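Side-chain contact in CCHC-type domain-containing protein (Trypanosoma brucei brucei, PDB 7C45), which binds RNA and, as an RNase D-type 3'-5' exonuclease, probably trims guide RNAs, with two zinc-bound CCHC knuckles: residues V19-H22 / E23-K26. Residues are numbered along the deposited sequence; the frame is centred on the assembly and turned at random.
Sequences VDTH and EKLK
Thr21 caps the N-terminus of helix 22-33 by accepting a hydrogen bond from the backbone of Lys24, an N-cap at the junction between edge strand 16-19 of the exonuclease domain and the helix that follows it. Threonine suits the place because its short hydroxyl, set between the backbone N and the carbonyl carbon (chi1 68°), reaches back over the first turn: OG1 lies 3.1 Å from Lys24 N, on a nearly straight bond of 166°. The main chain adds Leu25 N to Thr21 O at 2.9 Å and Lys26 N to His22 O.

The tight side faces the sheet. Here Val19, branched as suits a strand, lays CG1 against the helix backbone, 3.5 Å from Leu25 CA, while Leu25 also reaches Phe73 on strand 70-74 and Val82 on helix 80-92. Val19 and Leu25 are both buried, and Leu25 packs the first turn on these two elements.

The looser side faces solvent, where the exposed Lys24, His22 and Lys26 lie along the surface. Lys24 runs extended, its CG and CD passing Thr21 OG1, to give NZ to the syn lone pair of Asp20 OD1 at 2.8 Å, a salt bridge from the residue before the N-cap to the first turn; lysine is long enough to reach back four residues to the carboxylate. His22 and Lys26, with nearby Asp86, bind zinc in another structure of this protein; no zinc sits here. In this structure Lys26, bent at chi2 and chi3, folds over one imidazole face in a CH-pi contact, its CD 3.9 Å from the centroid of the His22 ring and 29° off the normal.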
loop_
_atom_site.group_PDB
_atom_site.type_symbol
_atom_site.label_atom_id
_atom_site.label_comp_id
_atom_site.label_asym_id
_atom_site.label_seq_id
_atom_site.Cartn_x
_atom_site.Cartn_y
_atom_site.Cartn_z
ATOM N N VAL A 19 -21.015 1.155 -0.200
ATOM C CA VAL A 19 -21.671 0.676 1.008
ATOM C C VAL A 19 -22.092 1.915 1.792
ATOM O O VAL A 19 -21.285 2.526 2.498
ATOM C CB VAL A 19 -20.764 -0.259 1.821
ATOM C CG1 VAL A 19 -21.443 -0.693 3.115
ATOM C CG2 VAL A 19 -20.412 -1.491 0.964
ATOM N N ASP A 20 -23.363 2.310 1.651
ATOM C CA ASP A 20 -23.792 3.582 2.210
ATOM C C ASP A 20 -25.126 3.496 2.941
ATOM O O ASP A 20 -25.679 4.535 3.307
ATOM C CB ASP A 20 -23.843 4.648 1.120
ATOM C CG ASP A 20 -24.766 4.292 -0.024
ATOM O OD1 ASP A 20 -25.283 3.152 -0.100
ATOM O OD2 ASP A 20 -24.938 5.171 -0.878
ATOM N N THR A 21 -25.634 2.288 3.183
ATOM C CA THR A 21 -26.781 2.078 4.043
ATOM C C THR A 21 -26.454 0.987 5.054
ATOM O O THR A 21 -25.540 0.179 4.876
ATOM C CB THR A 21 -28.036 1.675 3.255
ATOM O OG1 THR A 21 -27.854 0.365 2.709
ATOM C CG2 THR A 21 -28.274 2.649 2.107
ATOM N N HIS A 22 -27.242 0.967 6.129
ATOM C CA HIS A 22 -27.079 -0.063 7.142
ATOM C C HIS A 22 -27.267 -1.456 6.547
ATOM O O HIS A 22 -26.508 -2.376 6.866
ATOM C CB HIS A 22 -28.064 0.193 8.289
ATOM C CG HIS A 22 -27.889 -0.726 9.458
ATOM N ND1 HIS A 22 -26.763 -0.712 10.253
ATOM C CD2 HIS A 22 -28.698 -1.684 9.968
ATOM C CE1 HIS A 22 -26.884 -1.624 11.201
ATOM N NE2 HIS A 22 -28.050 -2.226 11.051
ATOM N N GLU A 23 -28.241 -1.623 5.648
ATOM C CA GLU A 23 -28.428 -2.929 5.018
ATOM C C GLU A 23 -27.187 -3.332 4.225
ATOM O O GLU A 23 -26.695 -4.465 4.339
ATOM C CB GLU A 23 -29.660 -2.922 4.115
ATOM C CG GLU A 23 -30.971 -3.052 4.871
ATOM C CD GLU A 23 -31.036 -4.315 5.718
ATOM O OE1 GLU A 23 -30.616 -5.384 5.226
ATOM O OE2 GLU A 23 -31.494 -4.240 6.879
ATOM N N LYS A 24 -26.655 -2.411 3.422
ATOM C CA LYS A 24 -25.469 -2.746 2.642
ATOM C C LYS A 24 -24.281 -3.055 3.543
ATOM O O LYS A 24 -23.440 -3.908 3.223
ATOM C CB LYS A 24 -25.150 -1.603 1.684
ATOM C CG LYS A 24 -26.119 -1.516 0.483
ATOM C CD LYS A 24 -25.947 -0.169 -0.189
ATOM C CE LYS A 24 -27.131 0.272 -1.029
ATOM N NZ LYS A 24 -26.753 1.462 -1.841
ATOM N N LEU A 25 -24.185 -2.359 4.674
ATOM C CA LEU A 25 -23.080 -2.558 5.602
ATOM C C LEU A 25 -23.102 -3.945 6.230
ATOM O O LEU A 25 -22.052 -4.570 6.404
ATOM C CB LEU A 25 -23.135 -1.487 6.685
ATOM C CG LEU A 25 -22.152 -1.587 7.857
ATOM C CD1 LEU A 25 -20.691 -1.410 7.394
ATOM C CD2 LEU A 25 -22.507 -0.548 8.905
ATOM N N LYS A 26 -24.282 -4.428 6.621
ATOM C CA LYS A 26 -24.364 -5.760 7.215
ATOM C C LYS A 26 -23.861 -6.815 6.249
ATOM O O LYS A 26 -23.109 -7.714 6.637
ATOM C CB LYS A 26 -25.803 -6.074 7.615
ATOM C CG LYS A 26 -26.483 -4.973 8.371
ATOM C CD LYS A 26 -26.030 -4.932 9.795
ATOM C CE LYS A 26 -26.905 -5.851 10.608
ATOM N NZ LYS A 26 -26.385 -6.122 11.980
#